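Local coordinates for protein aminoglycoside phosphotransferase (Streptomyces rimosus, PDB 6FUC) that probably transfers the gamma-phosphate of ATP to the 3''-hydroxyl of streptomycin, an aminoglycoside antibiotic, and so confers resistance to it, at residues A52-R57 / L74-G79; A105-I110 / E237-S242; T5-L10 / C44-Q49. All blocks are in the same frame, centred on the assembly; numbering follows the deposited sequence. Where two conformers were deposited one is given.

Contact 1 of 3, residues A52-R57 / L74-G79; sequences ALEAER and LDWRVG
The indole of Trp76 takes the end of Arg57 over one face and has Leu53 CG in its plane at the rim; the Arg57 guanidinium carries Glu54 CG over one of its own faces and turns an edge to the indole. The family and topology identify the setting as the N-terminal lobe of a kinase-like fold, where helix 50-63, the counterpart of helix C, packs on the antiparallel sheet, here on the outermost strand 73-79. Helix and strand run nearly antiparallel, their axes approaching to 10.6 Å.

The evidence for a cation-pi contact is direct: Arg57 CZ lies 4.5 Å from the centroid of the Trp76 five-membered ring and 2° off its normal. The planes are 71° apart, so the guanidinium stands on the indole instead of lying flat, with NH1 leading at 3.3 Å from Trp76 CD1. Arg57 NH1 and Trp76 NE1, 3.4 Å apart, are both donors and make no hydrogen bond. Arg57 CD packs against Trp76 CD2, and the bend at chi3 (70°) beyond it turns the guanidinium so that NH1 comes over the five-membered ring. Farther along the six-membered ring, Leu53 CD2 meets Trp76 CZ3 at 3.8 Å, and Glu54 CB approaches Trp76 CH2 to 3.9 Å. Glu54 OE2 sits 3.5 Å from Arg57 NH2, well out of the guanidinium plane, a pairing of charges alone.

From the same helix Glu56 forms a salt bridge with Lys43, consistent with the lysine-glutamate pair of protein kinases. Asp75 points away from the helix, and its OD2 is gripped side-on by both NE and NH2 of Arg77, with NE at 2.8 Å.

Contact 2 of 3, residues A105-I110 / E237-S242; sequences AAWEPI and ERWSQS
Trp107 and Trp239 meet through an offset edge-to-face stack that joins helix 100-117 to the short helix 237-240 in the C-terminal lobe of the kinase-like fold. Along 105-110, Ala105 packs on Leu202, and Ala106 then packs on Leu197 and gives its carbonyl oxygen to the amide of Ile110. Trp107 follows and carries the whole contact from this side. The indole projects toward Trp239, whose edge is directed at its face, because chi1 of -165° swings CG to the side away from the backbone N. The five-membered ring of Trp107 and the six-membered ring of Trp239 have centroids 5.4 Å apart and planes at 74°. The closest atoms are Trp107 CD1 and Trp239 CZ2, at 3.7 Å, with CD1 near the plane of the Trp239 ring. The polar end of Trp107 is satisfied separately, since NE1 donates to the carbonyl oxygen of Ala243. At Pro109 the helix is kinked, because the proline nitrogen makes no bond to the preceding turn.

Trp233 of helix 219-233 makes edge-to-face contacts with both indoles, Phe247 of helix 243-251 adds another against Trp107, and Ile110 touches Leu225 of helix 219-233, Phe247 and Ile195 of strand 195-197.

Contact 3 of 3, residues T5-L10 / C44-Q49; sequences TAFLTL and CVPADQ
A CH-pi contact supported by a sulfur-aromatic approach, made by Phe7 and Cys44, fixes the N-terminal helix 4-12 against the sheet of the kinase-like N-terminal lobe. Backbone proximity marks the place: Phe7 and Cys44 have the nearest CA atoms, 6.2 Å apart, and both side chains start toward the opposing segment.

Cys44 CB lies over one face of the phenyl ring, 3.6 Å from its centroid and 15° off the normal, which meets the geometry of a CH-pi interaction. It is displaced toward the rim, so its closest atom is Phe7 CG, at 3.4 Å. The sulfur comes in more obliquely: Cys44 SG is 4.8 Å from the Phe7 centroid, 34° off the normal, with Phe7 CB its nearest atom. Placing CG beside the backbone N (chi1 -68°) points the Phe7 ring along the chain from Cys44 toward Pro46. There CE1 comes within 3.5 Å of the carbonyl oxygen of Val45, which approaches the ring obliquely. The far end of the ring reaches the turn, where Phe7 CZ is 3.8 Å from Pro46 N, which lies near the ring plane, and 4.0 Å from Pro46 CD. No hydrogen bond crosses between the segments. Within the helix, Thr9 OG1 donates to Thr5 O at 2.9 Å, and the amide of Thr9 reaches that same oxygen from the opposite face of its carbonyl plane.

Val45 points the other way, so helix 4-12 and helix 50-63 cover opposite faces of strand 40-45. Ala31 and Phe33 of the adjacent strand 31-34 also touch Phe7, Phe33 packs on Cys44 and Leu8, and the carbonyl oxygen of Leu10 accepts from Arg77 of strand 73-79.

From the N terminus, contact 3 closes first, bringing the chain at 44-49 back to helix 4-12 across 33 intervening residues. Contact 1 follows in series, a shorter loop of 16 residues from helix 50-63 to strand 73-79. Neither nests in or crosses the other, yet they adjoin, with centres 11 Å apart: both reach the same five-stranded sheet, and Leu53 CB packs on Val45 CG2 at 3.8 Å. Contact 2 opens later and spans 126 residues, tying helix 100-117 to helix 237-240 on the opposite side of the chain's centre. Its nearest atoms are about 19 Å from contact 1 and about 26 Å from contact 3.

Contact 1 of 3, residues A52-R57 / L74-G79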
ATOM      1  N   ALA A  52     -10.843  -4.419   9.861  1.00 15.93           N
ATOM      2  CA  ALA A  52      -9.843  -3.959   8.859  1.00 18.29           C
ATOM      3  C   ALA A  52      -9.159  -5.159   8.209  1.00 14.20           C
ATOM      4  O   ALA A  52      -8.883  -5.147   7.012  1.00 16.08           O
ATOM      5  CB  ALA A  52      -8.797  -3.080   9.510  1.00 24.92           C
ATOM      6  N   LEU A  53      -8.909  -6.237   8.994  1.00 13.16           N
ATOM      7  CA  LEU A  53      -8.234  -7.412   8.375  1.00 12.02           C
ATOM      8  C   LEU A  53      -9.253  -8.162   7.450  1.00  9.89           C
ATOM      9  O   LEU A  53      -8.851  -8.660   6.420  1.00 10.27           O
ATOM     10  CB  LEU A  53      -7.649  -8.284   9.436  1.00 11.47           C
ATOM     11  CG  LEU A  53      -6.661  -9.310   8.915  1.00 11.48           C
ATOM     12  CD1 LEU A  53      -5.408  -8.691   8.323  1.00 12.28           C
ATOM     13  CD2 LEU A  53      -6.357 -10.367   9.976  1.00 11.82           C
ATOM     14  N   GLU A  54     -10.510  -8.262   7.886  1.00 10.51           N
ATOM     15  CA  GLU A  54     -11.513  -8.868   7.029  1.00 10.99           C
ATOM     16  C   GLU A  54     -11.632  -8.090   5.710  1.00 11.34           C
ATOM     17  O   GLU A  54     -11.804  -8.680   4.645  1.00 11.03           O
ATOM     18  CB  GLU A  54     -12.852  -8.937   7.710  1.00 15.73           C
ATOM     19  CG  GLU A  54     -13.804  -9.903   7.057  1.00 18.35           C
ATOM     20  CD  GLU A  54     -15.064 -10.074   7.867  1.00 26.57           C
ATOM     21  OE1 GLU A  54     -15.051  -9.993   9.137  1.00 38.09           O
ATOM     22  OE2 GLU A  54     -16.112 -10.328   7.254  1.00 32.57           O
ATOM     23  N   ALA A  55     -11.582  -6.772   5.830  1.00 11.80           N
ATOM     24  CA  ALA A  55     -11.554  -5.886   4.643  1.00 12.86           C
ATOM     25  C   ALA A  55     -10.403  -6.206   3.685  1.00 10.43           C
ATOM     26  O   ALA A  55     -10.589  -6.234   2.463  1.00 10.34           O
ATOM     27  CB  ALA A  55     -11.513  -4.401   5.081  1.00 16.21           C
ATOM     28  N   GLU A  56      -9.229  -6.456   4.261  1.00  9.57           N
ATOM     29  CA  GLU A  56      -8.083  -6.854   3.469  1.00  8.85           C
ATOM     30  C   GLU A  56      -8.306  -8.215   2.823  1.00  7.93           C
ATOM     31  O   GLU A  56      -8.006  -8.393   1.639  1.00  8.29           O
ATOM     32  CB  GLU A  56      -6.814  -6.826   4.340  1.00  9.55           C
ATOM     33  CG  GLU A  56      -5.598  -7.251   3.561  1.00  9.53           C
ATOM     34  CD  GLU A  56      -4.275  -6.992   4.273  1.00 12.67           C
ATOM     35  OE1 GLU A  56      -4.261  -6.155   5.213  1.00 17.79           O
ATOM     36  OE2 GLU A  56      -3.266  -7.567   3.807  1.00 13.72           O
ATOM     37  N   ARG A  57      -8.797  -9.189   3.593  1.00  7.69           N
ATOM     38  CA  ARG A  57      -9.111 -10.491   3.057  1.00  7.18           C
ATOM     39  C   ARG A  57      -9.951 -10.364   1.812  1.00  7.16           C
ATOM     40  O   ARG A  57      -9.714 -10.996   0.789  1.00  7.57           O
ATOM     41  CB  ARG A  57      -9.826 -11.325   4.141  1.00  7.83           C
ATOM     42  CG  ARG A  57     -10.234 -12.687   3.649  1.00  8.85           C
ATOM     43  CD  ARG A  57     -11.291 -13.344   4.509  1.00 10.49           C
ATOM     44  NE  ARG A  57     -12.549 -12.630   4.325  1.00 12.38           N
ATOM     45  CZ  ARG A  57     -13.639 -12.907   4.949  1.00 14.42           C
ATOM     46  NH1 ARG A  57     -13.578 -13.732   5.986  1.00 19.50           N
ATOM     47  NH2 ARG A  57     -14.750 -12.225   4.645  1.00 16.07           N
ATOM     48  N   LEU A  74      -5.271 -18.065   1.643  1.00  7.92           N
ATOM     49  CA  LEU A  74      -5.164 -19.491   1.959  1.00  8.22           C
ATOM     50  C   LEU A  74      -6.029 -19.857   3.144  1.00  8.11           C
ATOM     51  O   LEU A  74      -6.474 -21.003   3.213  1.00  9.38           O
ATOM     52  CB  LEU A  74      -3.691 -19.837   2.223  1.00 10.36           C
ATOM     53  CG  LEU A  74      -2.761 -19.608   1.006  1.00 12.36           C
ATOM     54  CD1 LEU A  74      -1.335 -19.897   1.348  1.00 14.21           C
ATOM     55  CD2 LEU A  74      -3.200 -20.422  -0.189  1.00 16.15           C
ATOM     56  N   ASP A  75      -6.198 -18.965   4.119  1.00  7.77           N
ATOM     57  CA  ASP A  75      -7.089 -19.267   5.250  1.00  7.72           C
ATOM     58  C   ASP A  75      -7.434 -17.947   5.950  1.00  7.39           C
ATOM     59  O   ASP A  75      -6.749 -16.938   5.799  1.00  8.34           O
ATOM     60  CB  ASP A  75      -6.507 -20.292   6.204  1.00  8.67           C
ATOM     61  CG  ASP A  75      -7.568 -21.115   6.969  1.00  8.88           C
ATOM     62  OD1 ASP A  75      -8.786 -20.876   6.778  1.00  9.89           O
ATOM     63  OD2 ASP A  75      -7.126 -21.968   7.786  1.00  9.44           O
ATOM     64  N   TRP A  76      -8.476 -18.038   6.766  1.00  8.21           N
ATOM     65  CA  TRP A  76      -8.984 -16.956   7.591  1.00  8.73           C
ATOM     66  C   TRP A  76      -9.385 -17.556   8.928  1.00  8.66           C
ATOM     67  O   TRP A  76     -10.166 -18.515   8.911  1.00  9.24           O
ATOM     68  CB  TRP A  76     -10.218 -16.307   6.893  1.00  9.50           C
ATOM     69  CG  TRP A  76     -10.973 -15.377   7.799  1.00  9.82           C
ATOM     70  CD1 TRP A  76     -12.195 -15.572   8.353  1.00 11.94           C
ATOM     71  CD2 TRP A  76     -10.556 -14.060   8.192  1.00  9.60           C
ATOM     72  NE1 TRP A  76     -12.557 -14.481   9.098  1.00 12.15           N
ATOM     73  CE2 TRP A  76     -11.552 -13.554   9.037  1.00 11.36           C
ATOM     74  CE3 TRP A  76      -9.430 -13.241   7.916  1.00 10.00           C
ATOM     75  CZ2 TRP A  76     -11.490 -12.260   9.548  1.00 12.09           C
ATOM     76  CZ3 TRP A  76      -9.377 -12.003   8.454  1.00 11.42           C
ATOM     77  CH2 TRP A  76     -10.379 -11.534   9.260  1.00 12.07           C
ATOM     78  N   ARG A  77      -8.801 -17.077  10.001  1.00  8.16           N
ATOM     79  CA  ARG A  77      -8.922 -17.717  11.308  1.00  8.88           C
ATOM     80  C   ARG A  77      -9.263 -16.660  12.331  1.00  9.37           C
ATOM     81  O   ARG A  77      -8.655 -15.573  12.319  1.00 11.69           O
ATOM     82  CB  ARG A  77      -7.609 -18.414  11.653  1.00  9.04           C
ATOM     83  CG  ARG A  77      -7.263 -19.516  10.680  1.00  9.05           C
ATOM     84  CD  ARG A  77      -6.032 -20.288  11.090  1.00  9.42           C
ATOM     85  NE  ARG A  77      -5.704 -21.258  10.067  1.00  9.02           N
ATOM     86  CZ  ARG A  77      -4.623 -21.997  10.043  1.00  8.85           C
ATOM     87  NH1 ARG A  77      -3.752 -21.951  11.050  1.00 10.61           N
ATOM     88  NH2 ARG A  77      -4.406 -22.783   9.044  1.00 10.96           N
ATOM     89  N   VAL A  78     -10.210 -16.976  13.221  1.00  9.68           N
ATOM     90  CA  VAL A  78     -10.656 -16.001  14.182  1.00 11.79           C
ATOM     91  C   VAL A  78     -10.756 -16.646  15.548  1.00 13.04           C
ATOM     92  O   VAL A  78     -11.041 -17.837  15.705  1.00 15.95           O
ATOM     93  CB  VAL A  78     -12.027 -15.396  13.837  1.00 14.27           C
ATOM     94  CG1 VAL A  78     -11.929 -14.710  12.520  0.70 12.29           C
ATOM     95  CG2 VAL A  78     -13.160 -16.411  13.800  0.70 21.32           C
ATOM     96  N   GLY A  79     -10.482 -15.875  16.601  1.00 16.01           N
ATOM     97  CA  GLY A  79     -10.765 -16.292  17.959  1.00 20.12           C
ATOM     98  C   GLY A  79     -10.944 -15.089  18.844  1.00 16.55           C
ATOM     99  O   GLY A  79     -11.002 -13.980  18.375  1.00 16.84           O
TER

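Contact 2 of 3, residues A105-I110 / E237-S242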
ATOM      1  N   ALA A 105      15.234  -1.035 -14.762  1.00 13.09           N
ATOM      2  CA  ALA A 105      14.769  -2.102 -15.640  1.00 11.97           C
ATOM      3  C   ALA A 105      13.262  -2.404 -15.463  1.00 13.13           C
ATOM      4  O   ALA A 105      12.632  -2.868 -16.386  1.00 12.83           O
ATOM      5  CB  ALA A 105      15.544  -3.421 -15.391  1.00 13.29           C
ATOM      6  N   ALA A 106      12.768  -2.250 -14.267  1.00 11.19           N
ATOM      7  CA  ALA A 106      11.377  -2.532 -13.934  1.00 10.51           C
ATOM      8  C   ALA A 106      10.458  -1.325 -14.128  1.00 10.43           C
ATOM      9  O   ALA A 106       9.249  -1.448 -13.936  1.00 11.16           O
ATOM     10  CB  ALA A 106      11.293  -2.975 -12.496  1.00  9.99           C
ATOM     11  N   TRP A 107      10.995  -0.157 -14.506  1.00 10.97           N
ATOM     12  CA  TRP A 107      10.220   1.080 -14.421  1.00 10.69           C
ATOM     13  C   TRP A 107       9.030   1.097 -15.392  1.00 11.20           C
ATOM     14  O   TRP A 107       7.864   1.320 -15.006  1.00 11.53           O
ATOM     15  CB  TRP A 107      11.133   2.250 -14.616  1.00 12.68           C
ATOM     16  CG  TRP A 107      10.601   3.630 -14.223  1.00 12.07           C
ATOM     17  CD1 TRP A 107      10.562   4.722 -15.022  1.00 13.33           C
ATOM     18  CD2 TRP A 107      10.159   4.045 -12.948  1.00 12.84           C
ATOM     19  NE1 TRP A 107      10.117   5.797 -14.321  1.00 14.41           N
ATOM     20  CE2 TRP A 107       9.845   5.427 -13.043  1.00 13.73           C
ATOM     21  CE3 TRP A 107       9.957   3.404 -11.746  1.00 13.27           C
ATOM     22  CZ2 TRP A 107       9.370   6.160 -11.987  1.00 14.91           C
ATOM     23  CZ3 TRP A 107       9.466   4.148 -10.656  1.00 14.77           C
ATOM     24  CH2 TRP A 107       9.175   5.529 -10.804  1.00 15.37           C
ATOM     25  N   GLU A 108       9.295   0.801 -16.650  1.00 12.40           N
ATOM     26  CA  GLU A 108       8.173   0.673 -17.628  1.00 13.74           C
ATOM     27  C   GLU A 108       7.257  -0.527 -17.326  1.00 11.74           C
ATOM     28  O   GLU A 108       6.024  -0.400 -17.402  1.00 12.52           O
ATOM     29  CB  GLU A 108       8.624   0.698 -19.104  1.00 16.56           C
ATOM     30  CG  GLU A 108       9.198   2.021 -19.497  1.00 20.40           C
ATOM     31  CD  GLU A 108       9.733   2.032 -20.911  1.00 30.98           C
ATOM     32  OE1 GLU A 108       9.961   0.968 -21.512  1.00 46.32           O
ATOM     33  OE2 GLU A 108       9.873   3.166 -21.407  1.00 38.37           O
ATOM     34  N   PRO A 109       7.832  -1.674 -16.904  1.00 11.10           N
ATOM     35  CA  PRO A 109       6.967  -2.773 -16.475  1.00 11.48           C
ATOM     36  C   PRO A 109       6.022  -2.381 -15.307  1.00 10.01           C
ATOM     37  O   PRO A 109       4.850  -2.804 -15.308  1.00 10.44           O
ATOM     38  CB  PRO A 109       7.943  -3.862 -16.070  1.00 12.24           C
ATOM     39  CG  PRO A 109       9.056  -3.672 -17.031  1.00 13.47           C
ATOM     40  CD  PRO A 109       9.166  -2.177 -17.231  1.00 13.13           C
ATOM     41  N   ILE A 110       6.506  -1.574 -14.380  1.00  9.84           N
ATOM     42  CA  ILE A 110       5.676  -1.112 -13.294  1.00  9.13           C
ATOM     43  C   ILE A 110       4.577  -0.213 -13.840  1.00  8.55           C
ATOM     44  O   ILE A 110       3.385  -0.342 -13.470  1.00  8.91           O
ATOM     45  CB  ILE A 110       6.526  -0.434 -12.186  1.00  9.40           C
ATOM     46  CG1 ILE A 110       7.383  -1.425 -11.444  1.00  8.99           C
ATOM     47  CG2 ILE A 110       5.591   0.308 -11.237  1.00  9.01           C
ATOM     48  CD1 ILE A 110       8.463  -0.816 -10.617  1.00 11.06           C
ATOM     49  N   GLU A 237      21.081  12.682 -10.509  1.00 17.47           N
ATOM     50  CA  GLU A 237      20.225  13.839 -10.710  1.00 19.60           C
ATOM     51  C   GLU A 237      19.620  13.873 -12.126  1.00 16.14           C
ATOM     52  O   GLU A 237      18.478  14.274 -12.288  1.00 20.28           O
ATOM     53  CB  GLU A 237      21.044  15.148 -10.486  1.00 26.06           C
ATOM     54  N   ARG A 238      20.372  13.457 -13.150  1.00 14.35           N
ATOM     55  CA  ARG A 238      19.803  13.458 -14.504  1.00 14.50           C
ATOM     56  C   ARG A 238      18.568  12.545 -14.620  1.00 15.38           C
ATOM     57  O   ARG A 238      17.539  12.903 -15.130  1.00 21.62           O
ATOM     58  CB  ARG A 238      20.823  13.071 -15.555  1.00 14.53           C
ATOM     59  CG  ARG A 238      22.011  13.984 -15.650  1.00 13.84           C
ATOM     60  CD  ARG A 238      22.977  13.592 -16.696  1.00 12.69           C
ATOM     61  NE  ARG A 238      22.544  13.887 -18.041  1.00 12.93           N
ATOM     62  CZ  ARG A 238      22.812  15.029 -18.709  1.00 12.48           C
ATOM     63  NH1 ARG A 238      23.427  16.034 -18.117  1.00 15.78           N
ATOM     64  NH2 ARG A 238      22.451  15.150 -19.967  1.00 15.36           N
ATOM     65  N   TRP A 239      18.651  11.358 -14.048  1.00 13.47           N
ATOM     66  CA  TRP A 239      17.521  10.433 -14.027  1.00 13.34           C
ATOM     67  C   TRP A 239      16.456  10.869 -13.047  1.00 14.94           C
ATOM     68  O   TRP A 239      15.268  10.853 -13.441  1.00 19.84           O
ATOM     69  CB  TRP A 239      17.986   9.003 -13.787  1.00 14.61           C
ATOM     70  CG  TRP A 239      16.827   8.066 -13.708  1.00 14.58           C
ATOM     71  CD1 TRP A 239      16.514   7.285 -12.684  1.00 13.39           C
ATOM     72  CD2 TRP A 239      15.861   7.772 -14.732  1.00 13.87           C
ATOM     73  NE1 TRP A 239      15.400   6.569 -12.921  1.00 15.16           N
ATOM     74  CE2 TRP A 239      14.974   6.819 -14.194  1.00 13.38           C
ATOM     75  CE3 TRP A 239      15.612   8.277 -16.016  1.00 14.58           C
ATOM     76  CZ2 TRP A 239      13.860   6.355 -14.893  1.00 14.28           C
ATOM     77  CZ3 TRP A 239      14.598   7.783 -16.727  1.00 15.32           C
ATOM     78  CH2 TRP A 239      13.697   6.835 -16.164  1.00 14.90           C
ATOM     79  N   SER A 240      16.834  11.335 -11.839  1.00 17.21           N
ATOM     80  CA  SER A 240      15.810  11.673 -10.879  1.00 19.73           C
ATOM     81  C   SER A 240      14.950  12.831 -11.415  1.00 20.31           C
ATOM     82  O   SER A 240      13.746  12.865 -11.142  1.00 27.95           O
ATOM     83  CB  SER A 240      16.439  11.925  -9.533  1.00 25.08           C
ATOM     84  OG  SER A 240      16.954  13.192  -9.597  1.00 29.57           O
ATOM     85  N   GLN A 241      15.518  13.678 -12.275  1.00 20.76           N
ATOM     86  CA  GLN A 241      14.782  14.852 -12.861  1.00 24.85           C
ATOM     87  C   GLN A 241      13.822  14.404 -14.007  1.00 23.47           C
ATOM     88  O   GLN A 241      12.899  15.147 -14.386  1.00 28.62           O
ATOM     89  CB  GLN A 241      15.805  15.869 -13.383  1.00 25.38           C
ATOM     90  CG  GLN A 241      16.613  16.595 -12.299  1.00 29.12           C
ATOM     91  CD  GLN A 241      17.462  17.780 -12.820  1.00 32.99           C
ATOM     92  N   SER A 242      14.008  13.180 -14.531  1.00 20.81           N
ATOM     93  CA  SER A 242      13.263  12.686 -15.733  1.00 19.93           C
ATOM     94  C   SER A 242      12.353  11.453 -15.416  1.00 17.42           C
ATOM     95  O   SER A 242      11.480  11.110 -16.264  1.00 19.08           O
ATOM     96  CB  SER A 242      14.298  12.186 -16.806  1.00 24.31           C
ATOM     97  OG  SER A 242      13.714  11.946 -18.074  0.50 28.02           O
TER

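Contact 3 of 3, residues T5-L10 / C44-Q49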
ATOM      1  N   THR A   5       1.801 -14.702  21.387  1.00 16.92           N
ATOM      2  CA  THR A   5       1.316 -16.019  21.713  1.00 19.25           C
ATOM      3  C   THR A   5      -0.088 -16.276  21.170  1.00 17.60           C
ATOM      4  O   THR A   5      -0.297 -17.359  20.611  1.00 20.39           O
ATOM      5  CB  THR A   5       1.608 -16.366  23.162  1.00 17.56           C
ATOM      6  OG1 THR A   5       3.051 -16.319  23.414  0.50 12.43           O
ATOM      7  CG2 THR A   5       1.095 -17.788  23.503  0.50 18.50           C
ATOM      8  N   ALA A   6      -1.014 -15.328  21.325  1.00 16.46           N
ATOM      9  CA  ALA A   6      -2.346 -15.515  20.783  1.00 16.81           C
ATOM     10  C   ALA A   6      -2.281 -15.686  19.254  1.00 13.60           C
ATOM     11  O   ALA A   6      -3.002 -16.534  18.694  1.00 13.80           O
ATOM     12  CB  ALA A   6      -3.246 -14.345  21.137  1.00 23.15           C
ATOM     13  N   PHE A   7      -1.426 -14.918  18.575  1.00 12.00           N
ATOM     14  CA  PHE A   7      -1.367 -14.984  17.128  1.00 12.72           C
ATOM     15  C   PHE A   7      -0.778 -16.309  16.669  1.00 12.61           C
ATOM     16  O   PHE A   7      -1.312 -16.961  15.770  1.00 12.77           O
ATOM     17  CB  PHE A   7      -0.575 -13.817  16.622  1.00 14.30           C
ATOM     18  CG  PHE A   7      -1.226 -12.455  16.816  1.00 14.29           C
ATOM     19  CD1 PHE A   7      -2.572 -12.303  17.116  1.00 14.73           C
ATOM     20  CD2 PHE A   7      -0.440 -11.335  16.700  1.00 15.92           C
ATOM     21  CE1 PHE A   7      -3.108 -11.042  17.234  1.00 15.77           C
ATOM     22  CE2 PHE A   7      -0.966 -10.058  16.779  1.00 16.25           C
ATOM     23  CZ  PHE A   7      -2.313  -9.945  17.097  1.00 16.68           C
ATOM     24  N   LEU A   8       0.267 -16.747  17.346  1.00 14.18           N
ATOM     25  CA  LEU A   8       0.874 -17.995  16.965  1.00 15.47           C
ATOM     26  C   LEU A   8      -0.120 -19.172  17.243  1.00 15.02           C
ATOM     27  O   LEU A   8      -0.150 -20.155  16.504  1.00 16.29           O
ATOM     28  CB  LEU A   8       2.221 -18.227  17.675  1.00 17.88           C
ATOM     29  CG  LEU A   8       3.365 -17.362  17.064  1.00 21.08           C
ATOM     30  CD1 LEU A   8       4.566 -17.289  18.012  1.00 21.86           C
ATOM     31  CD2 LEU A   8       3.790 -17.900  15.709  1.00 24.07           C
ATOM     32  N   THR A   9      -0.990 -19.045  18.232  1.00 15.56           N
ATOM     33  CA  THR A   9      -2.015 -20.061  18.469  1.00 15.82           C
ATOM     34  C   THR A   9      -2.934 -20.214  17.254  1.00 12.72           C
ATOM     35  O   THR A   9      -3.232 -21.309  16.827  1.00 13.92           O
ATOM     36  CB  THR A   9      -2.777 -19.773  19.744  1.00 18.37           C
ATOM     37  OG1 THR A   9      -1.839 -19.776  20.846  1.00 24.72           O
ATOM     38  CG2 THR A   9      -3.755 -20.772  20.028  1.00 20.23           C
ATOM     39  N   LEU A  10      -3.364 -19.090  16.720  1.00 11.21           N
ATOM     40  CA  LEU A  10      -4.174 -19.118  15.523  1.00 10.55           C
ATOM     41  C   LEU A  10      -3.426 -19.793  14.395  1.00 10.14           C
ATOM     42  O   LEU A  10      -4.007 -20.580  13.643  1.00 10.29           O
ATOM     43  CB  LEU A  10      -4.612 -17.706  15.033  1.00 12.44           C
ATOM     44  CG  LEU A  10      -5.568 -16.950  15.942  1.00 13.22           C
ATOM     45  CD1 LEU A  10      -5.742 -15.537  15.493  1.00 18.01           C
ATOM     46  CD2 LEU A  10      -6.911 -17.666  15.913  1.00 17.12           C
ATOM     47  N   CYS A  44      -1.774 -10.903  11.377  1.00 11.75           N
ATOM     48  CA  CYS A  44      -2.684 -11.061  12.486  1.00 12.93           C
ATOM     49  C   CYS A  44      -2.930  -9.759  13.175  1.00 14.18           C
ATOM     50  O   CYS A  44      -2.006  -8.914  13.260  1.00 15.62           O
ATOM     51  CB  CYS A  44      -2.137 -12.036  13.523  1.00 14.72           C
ATOM     52  SG  CYS A  44      -1.815 -13.709  12.904  1.00 16.01           S
ATOM     53  N   VAL A  45      -4.125  -9.602  13.725  1.00 13.25           N
ATOM     54  CA  VAL A  45      -4.541  -8.365  14.356  1.00 15.84           C
ATOM     55  C   VAL A  45      -5.334  -8.670  15.605  1.00 16.70           C
ATOM     56  O   VAL A  45      -5.966  -9.754  15.739  1.00 16.19           O
ATOM     57  CB  VAL A  45      -5.394  -7.464  13.393  1.00 16.70           C
ATOM     58  CG1 VAL A  45      -4.613  -7.144  12.124  1.00 17.67           C
ATOM     59  CG2 VAL A  45      -6.780  -8.066  13.113  1.00 16.89           C
ATOM     60  N   PRO A  46      -5.333  -7.729  16.545  1.00 20.12           N
ATOM     61  CA  PRO A  46      -6.144  -7.952  17.709  1.00 21.55           C
ATOM     62  C   PRO A  46      -7.629  -7.762  17.443  1.00 22.87           C
ATOM     63  O   PRO A  46      -8.041  -7.348  16.378  1.00 22.01           O
ATOM     64  CB  PRO A  46      -5.610  -6.929  18.730  1.00 26.39           C
ATOM     65  CG  PRO A  46      -4.794  -5.986  17.987  1.00 26.31           C
ATOM     66  CD  PRO A  46      -4.456  -6.556  16.659  1.00 23.39           C
ATOM     67  N   ALA A  47      -8.442  -8.090  18.435  1.00 25.35           N
ATOM     68  CA  ALA A  47      -9.895  -8.128  18.289  1.00 29.45           C
ATOM     69  C   ALA A  47     -10.458  -6.837  17.697  1.00 32.39           C
ATOM     70  O   ALA A  47     -11.307  -6.882  16.808  1.00 33.07           O
ATOM     71  CB  ALA A  47     -10.557  -8.451  19.639  1.00 33.12           C
ATOM     72  N   ASP A  48      -9.924  -5.692  18.125  1.00 31.55           N
ATOM     73  CA  ASP A  48     -10.477  -4.414  17.695  1.00 33.13           C
ATOM     74  C   ASP A  48     -10.123  -3.988  16.241  1.00 30.94           C
ATOM     75  O   ASP A  48     -10.661  -2.998  15.732  1.00 42.46           O
ATOM     76  CB  ASP A  48     -10.171  -3.328  18.753  1.00 33.05           C
ATOM     77  CG  ASP A  48      -8.701  -2.973  18.852  1.00 34.83           C
ATOM     78  OD1 ASP A  48      -7.837  -3.721  18.360  1.00 38.89           O
ATOM     79  OD2 ASP A  48      -8.393  -1.921  19.502  1.00 41.87           O
ATOM     80  N   GLN A  49      -9.263  -4.770  15.573  1.00 28.72           N
ATOM     81  CA  GLN A  49      -8.821  -4.482  14.207  1.00 26.07           C
ATOM     82  C   GLN A  49      -9.342  -5.530  13.206  1.00 21.21           C
ATOM     83  O   GLN A  49      -8.949  -5.535  12.071  1.00 19.89           O
ATOM     84  CB  GLN A  49      -7.278  -4.434  14.138  1.00 28.14           C
ATOM     85  CG  GLN A  49      -6.655  -3.187  14.786  1.00 35.04           C
ATOM     86  CD  GLN A  49      -5.148  -3.255  14.940  1.00 34.70           C
ATOM     87  OE1 GLN A  49      -4.409  -3.644  14.013  1.00 46.44           O
ATOM     88  NE2 GLN A  49      -4.671  -2.837  16.105  1.00 45.52           N
TER